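Local coordinates for protein methanogen homoaconitase large subunit (Methanocaldococcus jannaschii, PDB 4KP2) that forms the large subunit of a [4Fe-4S] hydro-lyase that reversibly dehydrates (R)-homocitrate to cis-homoaconitate and hydrates it to homoisocitrate, at residues A[179-184]-A[213-218]; A[185-190]-A[289-294]. One frame throughout, in Å; residues are numbered along the deposited sequence.

Interaction 1: A[179-184]-A[213-218]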
ATOM      1  N   ASP A 179       6.964 -27.781 -26.523  1.00 62.37           N
ATOM      2  CA  ASP A 179       6.920 -28.956 -25.661  1.00 63.18           C
ATOM      3  C   ASP A 179       7.963 -28.846 -24.559  1.00 66.87           C
ATOM      4  O   ASP A 179       9.148 -28.646 -24.829  1.00 69.63           O
ATOM      5  CB  ASP A 179       7.150 -30.236 -26.470  1.00 61.81           C
ATOM      6  CG  ASP A 179       5.937 -30.637 -27.286  1.00 65.32           C
ATOM      7  OD1 ASP A 179       5.854 -30.234 -28.465  1.00 62.63           O
ATOM      8  OD2 ASP A 179       5.071 -31.359 -26.750  1.00 67.93           O
ATOM      9  N   ILE A 180       7.519 -28.974 -23.315  1.00 61.18           N
ATOM     10  CA  ILE A 180       8.421 -28.915 -22.175  1.00 61.57           C
ATOM     11  C   ILE A 180       8.478 -30.265 -21.472  1.00 62.60           C
ATOM     12  O   ILE A 180       7.511 -30.690 -20.841  1.00 58.94           O
ATOM     13  CB  ILE A 180       7.991 -27.831 -21.175  1.00 56.35           C
ATOM     14  CG1 ILE A 180       7.784 -26.497 -21.895  1.00 57.06           C
ATOM     15  CG2 ILE A 180       9.024 -27.687 -20.071  1.00 59.69           C
ATOM     16  CD1 ILE A 180       7.355 -25.373 -20.984  1.00 54.78           C
ATOM     17  N   VAL A 181       9.616 -30.940 -21.592  1.00 63.61           N
ATOM     18  CA  VAL A 181       9.780 -32.270 -21.015  1.00 61.11           C
ATOM     19  C   VAL A 181      10.986 -32.333 -20.086  1.00 63.58           C
ATOM     20  O   VAL A 181      11.848 -31.457 -20.114  1.00 66.66           O
ATOM     21  CB  VAL A 181       9.935 -33.343 -22.108  1.00 69.29           C
ATOM     22  CG1 VAL A 181       8.664 -33.439 -22.942  1.00 63.65           C
ATOM     23  CG2 VAL A 181      11.136 -33.033 -22.984  1.00 66.40           C
ATOM     24  N   GLY A 182      11.041 -33.379 -19.267  1.00 68.20           N
ATOM     25  CA  GLY A 182      12.119 -33.550 -18.311  1.00 65.51           C
ATOM     26  C   GLY A 182      11.629 -33.385 -16.885  1.00 68.96           C
ATOM     27  O   GLY A 182      10.430 -33.238 -16.649  1.00 62.53           O
ATOM     28  N   LYS A 183      12.555 -33.410 -15.931  1.00 69.30           N
ATOM     29  CA  LYS A 183      12.195 -33.260 -14.522  1.00 72.46           C
ATOM     30  C   LYS A 183      13.208 -32.455 -13.715  1.00 81.36           C
ATOM     31  O   LYS A 183      14.415 -32.687 -13.794  1.00 82.95           O
ATOM     32  CB  LYS A 183      11.964 -34.628 -13.870  1.00 71.57           C
ATOM     33  CG  LYS A 183      10.584 -35.205 -14.132  1.00 78.38           C
ATOM     34  CD  LYS A 183       9.502 -34.306 -13.553  1.00 76.57           C
ATOM     35  CE  LYS A 183       8.156 -34.570 -14.206  1.00 75.83           C
ATOM     36  NZ  LYS A 183       8.177 -34.224 -15.655  1.00 65.52           N
ATOM     37  N   ASN A 184      12.698 -31.507 -12.936  1.00 80.49           N
ATOM     38  CA  ASN A 184      13.526 -30.682 -12.069  1.00 75.19           C
ATOM     39  C   ASN A 184      12.690 -30.104 -10.934  1.00 74.37           C
ATOM     40  O   ASN A 184      11.677 -29.446 -11.173  1.00 80.76           O
ATOM     41  CB  ASN A 184      14.182 -29.554 -12.867  1.00 73.59           C
ATOM     42  CG  ASN A 184      15.348 -28.917 -12.131  1.00 74.06           C
ATOM     43  OD1 ASN A 184      15.414 -28.943 -10.900  1.00 69.24           O
ATOM     44  ND2 ASN A 184      16.274 -28.339 -12.884  1.00 75.46           N
ATOM     45  N   GLY A 213       3.074 -27.612 -24.134  1.00 55.59           N
ATOM     46  CA  GLY A 213       2.735 -29.010 -23.950  1.00 59.48           C
ATOM     47  C   GLY A 213       3.888 -29.772 -23.331  1.00 59.37           C
ATOM     48  O   GLY A 213       4.921 -29.191 -23.001  1.00 64.15           O
ATOM     49  N   GLY A 214       3.714 -31.079 -23.172  1.00 54.49           N
ATOM     50  CA  GLY A 214       4.756 -31.913 -22.608  1.00 57.87           C
ATOM     51  C   GLY A 214       4.433 -32.381 -21.204  1.00 59.29           C
ATOM     52  O   GLY A 214       3.451 -31.946 -20.603  1.00 60.81           O
ATOM     53  N   GLU A 215       5.272 -33.269 -20.684  1.00 55.83           N
ATOM     54  CA  GLU A 215       5.055 -33.871 -19.373  1.00 58.22           C
ATOM     55  C   GLU A 215       5.125 -32.851 -18.238  1.00 55.83           C
ATOM     56  O   GLU A 215       4.447 -32.997 -17.221  1.00 56.17           O
ATOM     57  CB  GLU A 215       6.065 -34.999 -19.138  1.00 57.51           C
ATOM     58  CG  GLU A 215       7.517 -34.576 -19.294  1.00 60.74           C
ATOM     59  CD  GLU A 215       8.465 -35.758 -19.334  1.00 69.43           C
ATOM     60  OE1 GLU A 215       9.694 -35.538 -19.297  1.00 61.11           O
ATOM     61  OE2 GLU A 215       7.982 -36.907 -19.407  1.00 80.19           O
ATOM     62  N   VAL A 216       5.944 -31.818 -18.417  1.00 50.96           N
ATOM     63  CA  VAL A 216       6.098 -30.783 -17.401  1.00 50.42           C
ATOM     64  C   VAL A 216       4.845 -29.921 -17.300  1.00 49.47           C
ATOM     65  O   VAL A 216       4.324 -29.689 -16.209  1.00 43.51           O
ATOM     66  CB  VAL A 216       7.317 -29.887 -17.685  1.00 44.78           C
ATOM     67  CG1 VAL A 216       7.426 -28.790 -16.638  1.00 56.58           C
ATOM     68  CG2 VAL A 216       8.587 -30.719 -17.725  1.00 55.74           C
ATOM     69  N   VAL A 217       4.366 -29.450 -18.448  1.00 53.36           N
ATOM     70  CA  VAL A 217       3.159 -28.634 -18.500  1.00 55.65           C
ATOM     71  C   VAL A 217       1.948 -29.443 -18.043  1.00 58.59           C
ATOM     72  O   VAL A 217       1.059 -28.927 -17.363  1.00 53.45           O
ATOM     73  CB  VAL A 217       2.911 -28.088 -19.921  1.00 54.94           C
ATOM     74  CG1 VAL A 217       1.650 -27.238 -19.958  1.00 50.73           C
ATOM     75  CG2 VAL A 217       4.109 -27.281 -20.392  1.00 50.16           C
ATOM     76  N   LYS A 218       1.930 -30.720 -18.411  1.00 59.51           N
ATOM     77  CA  LYS A 218       0.845 -31.619 -18.038  1.00 59.48           C
ATOM     78  C   LYS A 218       0.802 -31.842 -16.528  1.00 61.23           C
ATOM     79  O   LYS A 218      -0.263 -32.061 -15.953  1.00 60.58           O
ATOM     80  CB  LYS A 218       0.999 -32.959 -18.763  1.00 53.47           C
ATOM     81  CG  LYS A 218      -0.161 -33.923 -18.566  1.00 64.20           C
ATOM     82  CD  LYS A 218      -1.423 -33.420 -19.246  1.00 61.53           C
ATOM     83  CE  LYS A 218      -2.547 -34.436 -19.131  1.00 58.59           C
ATOM     84  NZ  LYS A 218      -3.768 -34.009 -19.866  1.00 64.38           N
TER
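Asp179 and Gly213 form a parallel beta bridge that joins strands 167-180 and 208-213. The two strands are connected through helix 189-200, a beta-alpha-beta crossover. Ile180 contributes more than any other residue, through its backbone and its side chain. Its N donates to Gly213 O at 2.6 Å, nearly straight at 173°. Its O accepts from Val216 N at 3.1 Å, in the first turn of helix 215-219. Glu215 N is also near that oxygen but badly angled. The side chain of Ile180 branches two ways. CG2, anti to the backbone N, rests on Val216 CB at 3.7 Å. CD1 ends on Val217 CG2 at 3.8 Å, the two side chains crossing at about a right angle. With an alanine here, the space taken by CG1, CG2 and CD1 is likely to become a gap beside Val216 and Val217. Gly214 CA, at the N-cap, lies close to Ile180 O, where a CB would clash. Glu215 reaches past Val181 in an extended chain, and its OE1 takes Gly182 N at 2.5 Å through the anti lone pair. Lys183 bends back so that NZ donates to Gly182 O at 2.7 Å. Asp179 makes a salt bridge with Arg177. Two backbone bonds and one carboxylate-to-amide bond thus do the polar joining, while Lys183 NZ, 4.2 Å from Glu215 OE1, adds at most a loose electrostatic pull.

Interaction 2: A[185-190]-A[289-294]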
ATOM      1  N   GLU A 185      13.118 -30.350  -9.701  1.00 75.40           N
ATOM      2  CA  GLU A 185      12.364 -29.907  -8.537  1.00 76.47           C
ATOM      3  C   GLU A 185      13.060 -28.774  -7.791  1.00 68.40           C
ATOM      4  O   GLU A 185      12.778 -28.526  -6.618  1.00 67.99           O
ATOM      5  CB  GLU A 185      12.096 -31.083  -7.599  1.00 76.12           C
ATOM      6  CG  GLU A 185      11.205 -32.151  -8.210  1.00 78.04           C
ATOM      7  CD  GLU A 185      11.018 -33.349  -7.304  1.00 84.24           C
ATOM      8  OE1 GLU A 185      12.006 -33.779  -6.673  1.00 79.86           O
ATOM      9  OE2 GLU A 185       9.879 -33.858  -7.218  1.00 81.86           O
ATOM     10  N   ASN A 186      13.969 -28.086  -8.476  1.00 66.63           N
ATOM     11  CA  ASN A 186      14.655 -26.943  -7.888  1.00 67.49           C
ATOM     12  C   ASN A 186      14.308 -25.642  -8.601  1.00 66.13           C
ATOM     13  O   ASN A 186      14.568 -24.554  -8.089  1.00 61.48           O
ATOM     14  CB  ASN A 186      16.168 -27.158  -7.886  1.00 66.12           C
ATOM     15  CG  ASN A 186      16.602 -28.227  -6.903  1.00 71.63           C
ATOM     16  OD1 ASN A 186      15.831 -29.121  -6.556  1.00 69.00           O
ATOM     17  ND2 ASN A 186      17.844 -28.135  -6.442  1.00 79.30           N
ATOM     18  N   VAL A 187      13.717 -25.764  -9.784  1.00 63.52           N
ATOM     19  CA  VAL A 187      13.302 -24.598 -10.551  1.00 63.34           C
ATOM     20  C   VAL A 187      11.789 -24.425 -10.498  1.00 63.05           C
ATOM     21  O   VAL A 187      11.061 -25.345 -10.126  1.00 57.59           O
ATOM     22  CB  VAL A 187      13.750 -24.700 -12.018  1.00 59.47           C
ATOM     23  CG1 VAL A 187      15.267 -24.734 -12.103  1.00 58.39           C
ATOM     24  CG2 VAL A 187      13.145 -25.932 -12.671  1.00 62.75           C
ATOM     25  N   SER A 188      11.323 -23.237 -10.868  1.00 57.01           N
ATOM     26  CA  SER A 188       9.896 -22.941 -10.847  1.00 59.52           C
ATOM     27  C   SER A 188       9.370 -22.658 -12.247  1.00 55.44           C
ATOM     28  O   SER A 188      10.127 -22.644 -13.216  1.00 52.07           O
ATOM     29  CB  SER A 188       9.607 -21.749  -9.933  1.00 52.61           C
ATOM     30  OG  SER A 188      10.227 -20.574 -10.425  1.00 52.78           O
ATOM     31  N   ALA A 189       8.064 -22.429 -12.340  1.00 54.21           N
ATOM     32  CA  ALA A 189       7.418 -22.138 -13.613  1.00 51.44           C
ATOM     33  C   ALA A 189       7.953 -20.843 -14.218  1.00 48.35           C
ATOM     34  O   ALA A 189       8.014 -20.698 -15.440  1.00 44.52           O
ATOM     35  CB  ALA A 189       5.914 -22.057 -13.435  1.00 50.95           C
ATOM     36  N   LYS A 190       8.333 -19.905 -13.356  1.00 46.70           N
ATOM     37  CA  LYS A 190       8.946 -18.661 -13.806  1.00 48.71           C
ATOM     38  C   LYS A 190      10.317 -18.948 -14.406  1.00 45.17           C
ATOM     39  O   LYS A 190      10.686 -18.375 -15.431  1.00 45.42           O
ATOM     40  CB  LYS A 190       9.062 -17.663 -12.651  1.00 42.21           C
ATOM     41  CG  LYS A 190       9.908 -16.436 -12.965  1.00 40.48           C
ATOM     42  CD  LYS A 190       9.390 -15.684 -14.186  1.00 47.50           C
ATOM     43  CE  LYS A 190       8.077 -14.977 -13.897  1.00 51.72           C
ATOM     44  NZ  LYS A 190       8.243 -13.904 -12.875  1.00 56.73           N
ATOM     45  N   THR A 289      15.928 -30.838 -17.147  1.00 79.92           N
ATOM     46  CA  THR A 289      16.502 -31.754 -16.164  1.00 74.36           C
ATOM     47  C   THR A 289      17.701 -31.165 -15.427  1.00 70.25           C
ATOM     48  O   THR A 289      17.686 -31.044 -14.201  1.00 73.04           O
ATOM     49  CB  THR A 289      16.920 -33.085 -16.816  1.00 75.71           C
ATOM     50  OG1 THR A 289      15.784 -33.687 -17.447  1.00 66.73           O
ATOM     51  CG2 THR A 289      17.478 -34.036 -15.768  1.00 68.54           C
ATOM     52  N   ASP A 290      18.735 -30.797 -16.176  1.00 70.25           N
ATOM     53  CA  ASP A 290      19.940 -30.230 -15.583  1.00 78.43           C
ATOM     54  C   ASP A 290      20.042 -28.732 -15.858  1.00 79.31           C
ATOM     55  O   ASP A 290      21.087 -28.239 -16.283  1.00 74.65           O
ATOM     56  CB  ASP A 290      21.184 -30.948 -16.107  1.00 72.24           C
ATOM     57  CG  ASP A 290      21.152 -32.440 -15.836  1.00 77.58           C
ATOM     58  OD1 ASP A 290      20.524 -32.854 -14.840  1.00 74.08           O
ATOM     59  OD2 ASP A 290      21.757 -33.198 -16.623  1.00 79.74           O
ATOM     60  N   MET A 291      18.951 -28.016 -15.609  1.00 81.43           N
ATOM     61  CA  MET A 291      18.900 -26.582 -15.859  1.00 75.95           C
ATOM     62  C   MET A 291      19.006 -25.794 -14.559  1.00 74.70           C
ATOM     63  O   MET A 291      18.387 -26.148 -13.556  1.00 69.22           O
ATOM     64  CB  MET A 291      17.601 -26.217 -16.580  1.00 71.27           C
ATOM     65  CG  MET A 291      17.471 -24.743 -16.922  1.00 69.66           C
ATOM     66  SD  MET A 291      15.817 -24.306 -17.484  1.00 79.35           S
ATOM     67  CE  MET A 291      14.861 -24.636 -16.005  1.00 69.61           C
ATOM     68  N   GLU A 292      19.795 -24.725 -14.582  1.00 68.50           N
ATOM     69  CA  GLU A 292      19.914 -23.841 -13.430  1.00 68.01           C
ATOM     70  C   GLU A 292      18.702 -22.924 -13.345  1.00 66.12           C
ATOM     71  O   GLU A 292      17.886 -22.873 -14.266  1.00 64.51           O
ATOM     72  CB  GLU A 292      21.186 -22.996 -13.523  1.00 68.75           C
ATOM     73  CG  GLU A 292      22.476 -23.796 -13.548  1.00 72.08           C
ATOM     74  CD  GLU A 292      23.708 -22.911 -13.464  1.00 74.85           C
ATOM     75  OE1 GLU A 292      24.426 -22.790 -14.478  1.00 74.12           O
ATOM     76  OE2 GLU A 292      23.955 -22.337 -12.383  1.00 73.46           O
ATOM     77  N   GLU A 293      18.587 -22.201 -12.236  1.00 59.14           N
ATOM     78  CA  GLU A 293      17.521 -21.222 -12.075  1.00 62.24           C
ATOM     79  C   GLU A 293      17.787 -19.996 -12.944  1.00 58.91           C
ATOM     80  O   GLU A 293      18.934 -19.702 -13.281  1.00 55.47           O
ATOM     81  CB  GLU A 293      17.361 -20.838 -10.603  1.00 60.77           C
ATOM     82  CG  GLU A 293      16.567 -21.853  -9.796  1.00 60.00           C
ATOM     83  CD  GLU A 293      17.031 -21.948  -8.359  1.00 66.71           C
ATOM     84  OE1 GLU A 293      18.137 -22.479  -8.130  1.00 64.84           O
ATOM     85  OE2 GLU A 293      16.292 -21.493  -7.461  1.00 68.49           O
ATOM     86  N   GLN A 294      16.726 -19.283 -13.304  1.00 56.07           N
ATOM     87  CA  GLN A 294      16.825 -18.240 -14.320  1.00 54.77           C
ATOM     88  C   GLN A 294      16.538 -16.831 -13.798  1.00 61.58           C
ATOM     89  O   GLN A 294      15.520 -16.592 -13.148  1.00 61.87           O
ATOM     90  CB  GLN A 294      15.893 -18.567 -15.490  1.00 62.24           C
ATOM     91  CG  GLN A 294      16.078 -19.967 -16.061  1.00 56.63           C
ATOM     92  CD  GLN A 294      17.445 -20.178 -16.680  1.00 58.95           C
ATOM     93  OE1 GLN A 294      17.737 -19.669 -17.764  1.00 52.55           O
ATOM     94  NE2 GLN A 294      18.294 -20.935 -15.995  1.00 59.74           N
TER
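Val187 and Glu293 bring the two backbones closest, with their CA atoms 5.6 Å apart and no regular pairing between the chains. The contact lies at the start of helix 189-200, the helix of a beta-alpha-beta crossover. Ser188 is its N-cap, and Ser188 OG bonds to Asp191. Facing it is the loop that leads from strand 282-286 to strand 294-296.

Val187 is the apolar centre. Its CG1, anti to the carbonyl carbon (chi1 -63°), stands over the loop backbone, 3.7 Å from Met291 O and 3.9 Å from Glu292 O. Met291 runs out extended through chi2 and then bends at chi3 (64°). The bend brings its methyl CE across both branches of the valine, 3.9 Å from CG1 and 4.0 Å from CG2 of Val187. The two side chains cross at about a right angle. Glu293 CG also touches Val187 CG1, at 3.9 Å.

Beyond CG, Glu293 turns its carboxylate past the backbone of Asn186. Its OE2 comes within 3.6 Å of Asn186 O, and both are acceptors. Lys425 NZ makes a salt bridge with Glu293 OE2 and a weak hydrogen bond with Asn186 O, which would probably ease their repulsion. Glu293 OE1 is taken by Asn438.

Within the loop, Gln294 folds back so that its NE2 donates to Glu292 O at 2.6 Å, reaching it from well above the carbonyl plane.

Overall arrangement
Interactions 1 and 2 have centres about 12 Å apart, and each lies about 20 Å from the centre of the chain, on the same side. Their segments alternate along the sequence: 179-184, 213-218 for the first and 185-190, 289-294 for the second. Segments 179-184 and 185-190 are continuous. Interaction 1 ties the beginning of this link to the end of neighbouring strand 208-213. Interaction 2 ties its later part to the loop after strand 282-286, a strand that runs parallel beside 167-180 in the same mixed sheet. They meet at Asn184, whose ND2 lies 3.1 Å from Met291 O. Together they pack the passage from strand 167-180 into helix 189-200 against what follows its two neighbouring strands, away from the predicted cluster cysteines.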